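PDB 6THL: Box C/D snoRNA protein 1 from Saccharomyces cerevisiae, which is required for box C/D snoRNA accumulation, acting in snoRNA processing, snoRNA transport to the nucleolus and ribosome biogenesis. Local coordinates for residues Glu71-Phe74 and Leu75-Met79; Glu107-Glu110 and Glu111-Ile115; Glu153-Lys156 and Asn157-Val160. All coordinates share one frame; numbering follows the deposited sequence.

Interaction 1: Glu71-Phe74 and Leu75-Met79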
ATOM      1  N   GLU B  71      19.304  21.327   5.547  1.00 51.89           N
ATOM      2  CA  GLU B  71      20.225  21.329   4.412  1.00 55.18           C
ATOM      3  C   GLU B  71      21.655  21.443   4.876  1.00 63.75           C
ATOM      4  O   GLU B  71      22.566  20.858   4.282  1.00 65.21           O
ATOM      5  CB  GLU B  71      19.936  22.450   3.421  1.00 54.64           C
ATOM      6  CG  GLU B  71      20.112  23.877   3.921  1.00 54.93           C
ATOM      7  CD  GLU B  71      19.703  24.888   2.851  1.00 58.91           C
ATOM      8  OE1 GLU B  71      19.903  24.613   1.643  1.00 58.61           O
ATOM      9  OE2 GLU B  71      19.164  25.961   3.193  1.00 56.41           O
ATOM     10  N   THR B  72      21.840  22.206   5.948  1.00 69.75           N
ATOM     11  CA  THR B  72      23.137  22.357   6.587  1.00 68.24           C
ATOM     12  C   THR B  72      23.198  21.314   7.698  1.00 68.63           C
ATOM     13  O   THR B  72      22.892  21.609   8.862  1.00 77.19           O
ATOM     14  CB  THR B  72      23.280  23.771   7.169  1.00 63.99           C
ATOM     15  OG1 THR B  72      22.277  23.955   8.174  1.00 73.52           O
ATOM     16  CG2 THR B  72      23.089  24.851   6.081  1.00 61.63           C
ATOM     17  N   ASP B  73      23.532  20.087   7.313  1.00 60.21           N
ATOM     18  CA  ASP B  73      23.764  18.984   8.241  1.00 63.60           C
ATOM     19  C   ASP B  73      24.588  17.972   7.504  1.00 67.16           C
ATOM     20  O   ASP B  73      24.312  17.695   6.330  1.00 64.56           O
ATOM     21  CB  ASP B  73      22.471  18.244   8.595  1.00 64.62           C
ATOM     22  CG  ASP B  73      21.799  18.741   9.851  1.00 63.62           C
ATOM     23  OD1 ASP B  73      22.289  19.659  10.524  1.00 57.19           O
ATOM     24  OD2 ASP B  73      20.728  18.184  10.161  1.00 82.60           O
ATOM     25  N   PHE B  74      25.557  17.366   8.171  1.00 73.09           N
ATOM     26  CA  PHE B  74      26.210  16.215   7.562  1.00 83.58           C
ATOM     27  C   PHE B  74      25.102  15.165   7.352  1.00 85.85           C
ATOM     28  O   PHE B  74      24.069  15.235   8.027  1.00 83.46           O
ATOM     29  CB  PHE B  74      27.329  15.669   8.453  1.00 85.87           C
ATOM     30  CG  PHE B  74      28.450  16.641   8.711  1.00 96.14           C
ATOM     31  CD1 PHE B  74      29.060  17.328   7.649  1.00 99.17           C
ATOM     32  CD2 PHE B  74      28.936  16.832  10.020  1.00 97.80           C
ATOM     33  CE1 PHE B  74      30.103  18.201   7.896  1.00101.14           C
ATOM     34  CE2 PHE B  74      29.981  17.702  10.273  1.00101.57           C
ATOM     35  CZ  PHE B  74      30.565  18.388   9.209  1.00113.41           C
ATOM     36  N   LEU B  75      25.299  14.210   6.436  1.00 81.08           N
ATOM     37  CA  LEU B  75      24.269  13.195   6.136  1.00 76.75           C
ATOM     38  C   LEU B  75      23.882  12.261   7.307  1.00 78.72           C
ATOM     39  O   LEU B  75      22.704  11.990   7.538  1.00 73.94           O
ATOM     40  CB  LEU B  75      24.696  12.345   4.949  1.00 77.64           C
ATOM     41  CG  LEU B  75      23.639  11.348   4.465  1.00 83.17           C
ATOM     42  CD1 LEU B  75      22.427  12.069   3.869  1.00 81.10           C
ATOM     43  CD2 LEU B  75      24.235  10.354   3.474  1.00 85.07           C
ATOM     44  N   VAL B  76      24.863  11.741   8.029  1.00 79.60           N
ATOM     45  CA  VAL B  76      24.559  10.952   9.219  1.00 82.02           C
ATOM     46  C   VAL B  76      23.752  11.748  10.257  1.00 85.45           C
ATOM     47  O   VAL B  76      22.945  11.164  10.975  1.00 83.21           O
ATOM     48  CB  VAL B  76      25.835  10.380   9.890  1.00 87.80           C
ATOM     49  CG1 VAL B  76      26.447   9.294   9.017  1.00 89.52           C
ATOM     50  CG2 VAL B  76      26.860  11.478  10.208  1.00 84.93           C
ATOM     51  N   GLN B  77      23.984  13.065  10.352  1.00 88.44           N
ATOM     52  CA  GLN B  77      23.314  13.913  11.358  1.00 93.81           C
ATOM     53  C   GLN B  77      21.786  13.915  11.216  1.00 83.81           C
ATOM     54  O   GLN B  77      21.072  14.096  12.201  1.00 70.28           O
ATOM     55  CB  GLN B  77      23.804  15.374  11.291  1.00100.55           C
ATOM     56  CG  GLN B  77      25.191  15.650  11.857  1.00102.02           C
ATOM     57  CD  GLN B  77      25.556  17.139  11.825  1.00108.95           C
ATOM     58  OE1 GLN B  77      24.738  17.995  11.477  1.00104.13           O
ATOM     59  NE2 GLN B  77      26.796  17.450  12.192  1.00119.61           N
ATOM     60  N   GLY B  78      21.308  13.739   9.985  1.00 82.86           N
ATOM     61  CA  GLY B  78      19.877  13.785   9.674  1.00 78.51           C
ATOM     62  C   GLY B  78      19.316  12.435   9.279  1.00 70.18           C
ATOM     63  O   GLY B  78      18.488  12.345   8.381  1.00 73.30           O
ATOM     64  N   MET B  79      19.767  11.382   9.952  1.00 65.59           N
ATOM     65  CA  MET B  79      19.272  10.046   9.700  1.00 63.94           C
ATOM     66  C   MET B  79      17.966   9.954  10.487  1.00 70.05           C
ATOM     67  O   MET B  79      16.957  10.536  10.073  1.00 79.32           O
ATOM     68  CB  MET B  79      20.313   8.993  10.085  1.00 64.62           C
ATOM     69  CG  MET B  79      19.866   7.543   9.910  1.00 74.90           C
ATOM     70  SD  MET B  79      21.196   6.319   9.708  1.00 79.20           S
ATOM     71  CE  MET B  79      22.128   7.004   8.318  1.00 69.79           C
TER

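Interaction 2: Glu107-Glu110 and Glu111-Ile115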
ATOM      1  N   GLU B 107      23.357   6.237  22.460  1.00 94.42           N
ATOM      2  CA  GLU B 107      22.205   6.198  21.568  1.00 92.96           C
ATOM      3  C   GLU B 107      21.596   7.563  21.245  1.00 93.45           C
ATOM      4  O   GLU B 107      20.666   7.628  20.438  1.00 99.96           O
ATOM      5  CB  GLU B 107      21.118   5.308  22.158  1.00 92.74           C
ATOM      6  CG  GLU B 107      21.168   3.870  21.686  1.00 95.76           C
ATOM      7  CD  GLU B 107      19.832   3.183  21.872  1.00 99.69           C
ATOM      8  OE1 GLU B 107      19.006   3.690  22.672  1.00 90.72           O
ATOM      9  OE2 GLU B 107      19.610   2.143  21.213  1.00105.54           O
ATOM     10  N   THR B 108      22.075   8.641  21.870  1.00 91.54           N
ATOM     11  CA  THR B 108      21.664  10.001  21.467  1.00 91.47           C
ATOM     12  C   THR B 108      22.318  10.343  20.142  1.00 82.57           C
ATOM     13  O   THR B 108      23.384   9.805  19.817  1.00 73.29           O
ATOM     14  CB  THR B 108      22.069  11.114  22.470  1.00 99.51           C
ATOM     15  OG1 THR B 108      23.503  11.179  22.599  1.00110.71           O
ATOM     16  CG2 THR B 108      21.417  10.903  23.839  1.00101.14           C
ATOM     17  N   LYS B 109      21.692  11.249  19.393  1.00 76.35           N
ATOM     18  CA  LYS B 109      22.240  11.691  18.110  1.00 81.63           C
ATOM     19  C   LYS B 109      23.777  11.777  18.155  1.00 78.91           C
ATOM     20  O   LYS B 109      24.427  11.244  17.264  1.00 87.62           O
ATOM     21  CB  LYS B 109      21.603  13.030  17.686  1.00 84.25           C
ATOM     22  CG  LYS B 109      22.164  13.631  16.398  1.00 88.44           C
ATOM     23  CD  LYS B 109      23.207  14.722  16.661  1.00 87.37           C
ATOM     24  CE  LYS B 109      24.262  14.791  15.560  1.00 83.11           C
ATOM     25  NZ  LYS B 109      25.171  15.966  15.662  1.00 79.76           N
ATOM     26  N   GLU B 110      24.316  12.420  19.205  1.00 75.21           N
ATOM     27  CA  GLU B 110      25.766  12.576  19.490  1.00 75.62           C
ATOM     28  C   GLU B 110      26.616  11.355  19.186  1.00 79.17           C
ATOM     29  O   GLU B 110      27.656  11.447  18.537  1.00 79.21           O
ATOM     30  CB  GLU B 110      25.986  12.882  20.984  1.00 71.80           C
ATOM     31  CG  GLU B 110      25.962  14.355  21.351  1.00 72.23           C
ATOM     32  CD  GLU B 110      24.618  15.028  21.102  1.00 68.61           C
ATOM     33  OE1 GLU B 110      23.585  14.386  21.352  1.00 61.49           O
ATOM     34  OE2 GLU B 110      24.586  16.203  20.663  1.00 71.89           O
ATOM     35  N   GLU B 111      26.172  10.225  19.725  1.00 81.24           N
ATOM     36  CA  GLU B 111      26.863   8.957  19.598  1.00 81.83           C
ATOM     37  C   GLU B 111      26.477   8.316  18.275  1.00 83.69           C
ATOM     38  O   GLU B 111      27.352   7.899  17.523  1.00 91.05           O
ATOM     39  CB  GLU B 111      26.501   8.027  20.777  1.00 84.69           C
ATOM     40  CG  GLU B 111      27.233   8.334  22.092  1.00 87.70           C
ATOM     41  CD  GLU B 111      26.316   8.459  23.319  1.00 89.93           C
ATOM     42  OE1 GLU B 111      25.223   7.837  23.356  1.00 83.75           O
ATOM     43  OE2 GLU B 111      26.700   9.193  24.264  1.00 83.14           O
ATOM     44  N   ARG B 112      25.168   8.235  18.001  1.00 84.48           N
ATOM     45  CA  ARG B 112      24.644   7.623  16.763  1.00 81.83           C
ATOM     46  C   ARG B 112      25.391   8.162  15.564  1.00 80.72           C
ATOM     47  O   ARG B 112      25.903   7.401  14.734  1.00 67.36           O
ATOM     48  CB  ARG B 112      23.163   7.951  16.557  1.00 85.45           C
ATOM     49  CG  ARG B 112      22.168   6.982  17.175  1.00 85.80           C
ATOM     50  CD  ARG B 112      20.811   7.139  16.510  1.00 86.20           C
ATOM     51  NE  ARG B 112      20.529   8.535  16.169  1.00 83.98           N
ATOM     52  CZ  ARG B 112      19.876   9.393  16.946  1.00 80.64           C
ATOM     53  NH1 ARG B 112      19.404   9.021  18.141  1.00 77.52           N
ATOM     54  NH2 ARG B 112      19.701  10.637  16.520  1.00 73.94           N
ATOM     55  N   THR B 113      25.426   9.493  15.494  1.00 76.25           N
ATOM     56  CA  THR B 113      26.179  10.216  14.494  1.00 77.45           C
ATOM     57  C   THR B 113      27.618   9.713  14.471  1.00 81.11           C
ATOM     58  O   THR B 113      28.166   9.462  13.401  1.00 96.60           O
ATOM     59  CB  THR B 113      26.100  11.729  14.776  1.00 79.02           C
ATOM     60  OG1 THR B 113      24.724  12.125  14.751  1.00 81.60           O
ATOM     61  CG2 THR B 113      26.850  12.546  13.737  1.00 83.62           C
ATOM     62  N   GLN B 114      28.187   9.510  15.656  1.00 80.67           N
ATOM     63  CA  GLN B 114      29.597   9.131  15.841  1.00 79.14           C
ATOM     64  C   GLN B 114      29.892   7.666  15.471  1.00 71.77           C
ATOM     65  O   GLN B 114      30.982   7.347  14.999  1.00 67.14           O
ATOM     66  CB  GLN B 114      29.975   9.395  17.308  1.00 85.59           C
ATOM     67  CG  GLN B 114      31.410   9.802  17.621  1.00 90.36           C
ATOM     68  CD  GLN B 114      31.639   9.853  19.131  1.00 93.93           C
ATOM     69  OE1 GLN B 114      31.731  10.931  19.740  1.00 82.71           O
ATOM     70  NE2 GLN B 114      31.684   8.671  19.753  1.00 94.58           N
ATOM     71  N   ILE B 115      28.927   6.781  15.690  1.00 71.02           N
ATOM     72  CA  ILE B 115      29.116   5.348  15.402  1.00 79.80           C
ATOM     73  C   ILE B 115      28.978   5.011  13.918  1.00 79.77           C
ATOM     74  O   ILE B 115      29.567   4.034  13.460  1.00 87.48           O
ATOM     75  CB  ILE B 115      28.140   4.442  16.199  1.00 82.86           C
ATOM     76  CG1 ILE B 115      28.294   4.685  17.714  1.00 83.65           C
ATOM     77  CG2 ILE B 115      28.376   2.963  15.860  1.00 76.32           C
ATOM     78  CD1 ILE B 115      27.105   4.246  18.540  1.00 83.27           C
TER

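Interaction 3: Glu153-Lys156 and Asn157-Val160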
ATOM      1  N   GLU B 153      25.523  20.548   0.026  1.00 63.98           N
ATOM      2  CA  GLU B 153      26.642  20.540  -0.897  1.00 68.51           C
ATOM      3  C   GLU B 153      26.609  19.217  -1.652  1.00 62.84           C
ATOM      4  O   GLU B 153      26.622  19.215  -2.876  1.00 59.53           O
ATOM      5  CB  GLU B 153      27.983  20.810  -0.181  1.00 75.94           C
ATOM      6  CG  GLU B 153      28.084  22.178   0.504  1.00 73.47           C
ATOM      7  CD  GLU B 153      28.361  23.350  -0.449  1.00 74.15           C
ATOM      8  OE1 GLU B 153      27.940  23.336  -1.624  1.00 70.43           O
ATOM      9  OE2 GLU B 153      28.997  24.328  -0.005  1.00 78.71           O
ATOM     10  N   LEU B 154      26.482  18.101  -0.936  1.00 65.15           N
ATOM     11  CA  LEU B 154      26.309  16.787  -1.596  1.00 66.87           C
ATOM     12  C   LEU B 154      25.239  16.776  -2.691  1.00 67.29           C
ATOM     13  O   LEU B 154      25.186  15.838  -3.479  1.00 74.62           O
ATOM     14  CB  LEU B 154      25.932  15.696  -0.592  1.00 64.61           C
ATOM     15  CG  LEU B 154      27.034  14.989   0.194  1.00 74.37           C
ATOM     16  CD1 LEU B 154      26.435  13.944   1.142  1.00 74.15           C
ATOM     17  CD2 LEU B 154      28.053  14.347  -0.738  1.00 76.57           C
ATOM     18  N   LEU B 155      24.365  17.775  -2.722  1.00 62.48           N
ATOM     19  CA  LEU B 155      23.250  17.726  -3.634  1.00 66.59           C
ATOM     20  C   LEU B 155      23.322  18.837  -4.659  1.00 70.04           C
ATOM     21  O   LEU B 155      22.624  18.770  -5.667  1.00 73.91           O
ATOM     22  CB  LEU B 155      21.913  17.763  -2.851  1.00 72.51           C
ATOM     23  CG  LEU B 155      21.442  16.501  -2.067  1.00 72.07           C
ATOM     24  CD1 LEU B 155      20.241  16.760  -1.168  1.00 70.60           C
ATOM     25  CD2 LEU B 155      21.106  15.349  -3.001  1.00 70.47           C
ATOM     26  N   LYS B 156      24.208  19.816  -4.459  1.00 73.21           N
ATOM     27  CA  LYS B 156      24.097  21.103  -5.170  1.00 69.19           C
ATOM     28  C   LYS B 156      23.889  21.021  -6.685  1.00 73.78           C
ATOM     29  O   LYS B 156      22.911  21.566  -7.204  1.00 80.83           O
ATOM     30  CB  LYS B 156      25.268  22.023  -4.865  1.00 64.49           C
ATOM     31  CG  LYS B 156      25.058  23.443  -5.376  1.00 68.57           C
ATOM     32  CD  LYS B 156      26.303  24.281  -5.123  1.00 75.93           C
ATOM     33  CE  LYS B 156      26.134  25.737  -5.531  1.00 76.93           C
ATOM     34  NZ  LYS B 156      27.387  26.501  -5.279  1.00 75.36           N
ATOM     35  N   ASN B 157      24.780  20.360  -7.406  1.00 70.37           N
ATOM     36  CA  ASN B 157      24.633  20.317  -8.862  1.00 65.68           C
ATOM     37  C   ASN B 157      24.238  18.901  -9.249  1.00 61.42           C
ATOM     38  O   ASN B 157      24.914  18.268 -10.039  1.00 67.92           O
ATOM     39  CB  ASN B 157      25.960  20.763  -9.510  1.00 66.12           C
ATOM     40  CG  ASN B 157      25.775  21.421 -10.873  1.00 62.39           C
ATOM     41  OD1 ASN B 157      24.897  22.258 -11.066  1.00 60.12           O
ATOM     42  ND2 ASN B 157      26.642  21.069 -11.816  1.00 57.95           N
ATOM     43  N   THR B 158      23.179  18.377  -8.629  1.00 61.78           N
ATOM     44  CA  THR B 158      22.640  17.045  -8.963  1.00 58.78           C
ATOM     45  C   THR B 158      21.228  17.170  -9.458  1.00 55.39           C
ATOM     46  O   THR B 158      20.654  18.256  -9.566  1.00 55.99           O
ATOM     47  CB  THR B 158      22.536  16.089  -7.750  1.00 60.59           C
ATOM     48  OG1 THR B 158      21.953  16.790  -6.642  1.00 67.25           O
ATOM     49  CG2 THR B 158      23.889  15.480  -7.366  1.00 60.41           C
ATOM     50  N   THR B 159      20.647  16.021  -9.731  1.00 54.48           N
ATOM     51  CA  THR B 159      19.213  15.946  -9.898  1.00 53.17           C
ATOM     52  C   THR B 159      18.609  14.921  -8.944  1.00 48.66           C
ATOM     53  O   THR B 159      19.231  13.863  -8.676  1.00 41.68           O
ATOM     54  CB  THR B 159      18.890  15.679 -11.375  1.00 55.79           C
ATOM     55  OG1 THR B 159      19.208  16.868 -12.110  1.00 51.97           O
ATOM     56  CG2 THR B 159      17.403  15.293 -11.606  1.00 58.09           C
ATOM     57  N   VAL B 160      17.426  15.260  -8.392  1.00 45.25           N
ATOM     58  CA  VAL B 160      16.636  14.274  -7.642  1.00 42.75           C
ATOM     59  C   VAL B 160      15.275  14.109  -8.225  1.00 40.99           C
ATOM     60  O   VAL B 160      14.762  14.988  -8.891  1.00 42.43           O
ATOM     61  CB  VAL B 160      16.489  14.629  -6.171  1.00 43.91           C
ATOM     62  CG1 VAL B 160      17.814  14.390  -5.449  1.00 42.83           C
ATOM     63  CG2 VAL B 160      15.988  16.059  -6.010  1.00 44.83           C
TER

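Interaction 1: Glu71-Phe74 and Leu75-Met79
Phe74 and Gln77 close the contact through their backbones. Gln77 N donates to Phe74 O at 3.2 Å, a weak bond because the angle at the hydrogen is only 125°. Gly78 N stands somewhat farther from the same oxygen, 3.7 Å from Phe74 O. Two more bonds of the same i to i+3 spacing follow, Gly78 N to Leu75 O and Met79 N to Val76 O, and they too are weak. A CB on Gly78 would point back toward the Asp73 carboxylate.

This is a beta turn with helical backbone angles at Leu75 and Val76, set in the connection from strand 62-70 to helix 81-90 of the BCD1 domain. Asp73 and Phe74 come in extended, and the chain then winds up tightly.

Van der Waals contact is carried by the Gln77 side chain. Its CG lies anti to the carbonyl carbon (chi1 -75°) and the chain runs out extended, which carries it back across the Phe74 side chain at a slant: the aliphatic Gln77 CG meets Phe74 CB at 4.0 Å, and the amide carbon, Gln77 CD, comes 3.8 Å from Phe74 CD2 of the ring. The amide is steeply inclined to the phenyl ring, 67° between the two planes. Leu75 turns away from the Gln77 side and packs on Trp47, Phe123 and Ile146.

Asp73, whose CB points toward the turn, adds a carboxylate on the same side. Its CG lies 4.2 Å from Gln77 CB, with the carboxylate and amide planes steeply inclined to each other. A long, weak ion pair also links Asp73 to Lys70. At the start of the segment, Glu71 forms a salt bridge with Arg13 and accepts a hydrogen bond from Phe41 N.

Interaction 2: Glu107-Glu110 and Glu111-Ile115
Thr108 O takes two backbone donors from the next turn, Glu111 N at 2.8 Å from Thr108 O and Arg112 N at 3.0 Å from it. They arrive from opposite faces of the carbonyl plane, and the Arg112 bond is the straighter, 165° at its hydrogen against 134°. Lys109 O receives Thr113 N at 2.7 Å, nearly along the C=O axis; Thr113 OG1 probably donates to it as well, but its position is less sure.

Two side chains fold back from this turn. Glu111 bends at chi2 and sets OE1 2.6 Å from Glu107 N, an end-on hydrogen bond. Arg112 has CG beside its backbone N (chi1 -90°) and bends at chi3, which lays the rim of one guanidinium face over Lys109 CA and Thr108 C, while NH1 makes a weak bond to Glu107 O at 3.0 Å. A leucine in place of this arginine would probably leave Glu107 O without its weak donor and uncover the backbone at Lys109.

Thr108 occupies the N-cap, and the bonds to Thr108 O and Lys109 O make the first turn of helix 109-117, with the Glu111 and Arg112 side chains tying Glu107 to it. Arg112 lies against Lys81 and Phe84 of helix 81-90, whereas Lys109 and Thr113 face the loop that joins strand 62-70 to that helix.

Interaction 3: Glu153-Lys156 and Asn157-Val160
The beta turn that carries the chain out of helix 151-155 and into strand 159-161 is closed by Leu155 and Thr158, whose CA atoms stand 5.4 Å apart. Thr158 N donates to Leu155 O at 3.0 Å, a weak bond with 135° at the hydrogen. The threonine hydroxyl turns to the same carbonyl: OG1 sits between its own backbone N and carbonyl carbon (chi1 46°), which puts it on the Leu155 side of the turn. The model places OG1 implausibly close to Leu155 O, so that second bond is doubtful in detail; as built, both donors of Thr158 turn to the one carbonyl.

The methyl branch of Thr158 reaches back toward the helix, with CG2 4.1 Å from Leu154 O. Just before the turn, Lys156 N bonds to Glu153 O at 2.9 Å, a bond of the same i to i+3 spacing as the one from Thr158 N.

Helix, turn and strand thus follow one another within eight residues, and the strand runs parallel to strand 15-18 in a small three-stranded sheet. Backbone bonds between Thr158 and Asn16, Val160 and Asn16, and Val160 and Leu18 hold it there.

Apolar packing closes the inner side of the bend. Leu155 CD2 meets Val160 CG1 at 4.2 Å, branch to branch, and both side chains also rest on Val15; Leu155 touches Pro164 besides. Leu155 CB lies 3.9 Å from Thr158 OG1 as modelled.

At the apex, Lys156 and Asn157 direct their CB atoms away from the turn. Beyond it, Thr159 hydrogen-bonds through OG1 to Asn16 ND2.

Interactions 1 and 2 touch directly, their centres 12 Å apart: the loop 71-79 packs on the first turns of helix 109-117, with Val76 CG2 3.7 Å from Thr113 CG2 and Gln77 CG 3.8 Å from Lys109 NZ. Interaction 3 lies to another side of the loop, its centre 14 Å from that of interaction 1. Those two come within about 4 Å at their nearest atoms without touching, but backbone bonds between Glu71 and Gly152 and between Asp73 and Ile151 join the loop to the start of helix 151-155. Interactions 2 and 3 are separate, 26 Å between centres. All three lie within the BCD1 domain, the part of the longer protein present in this chain.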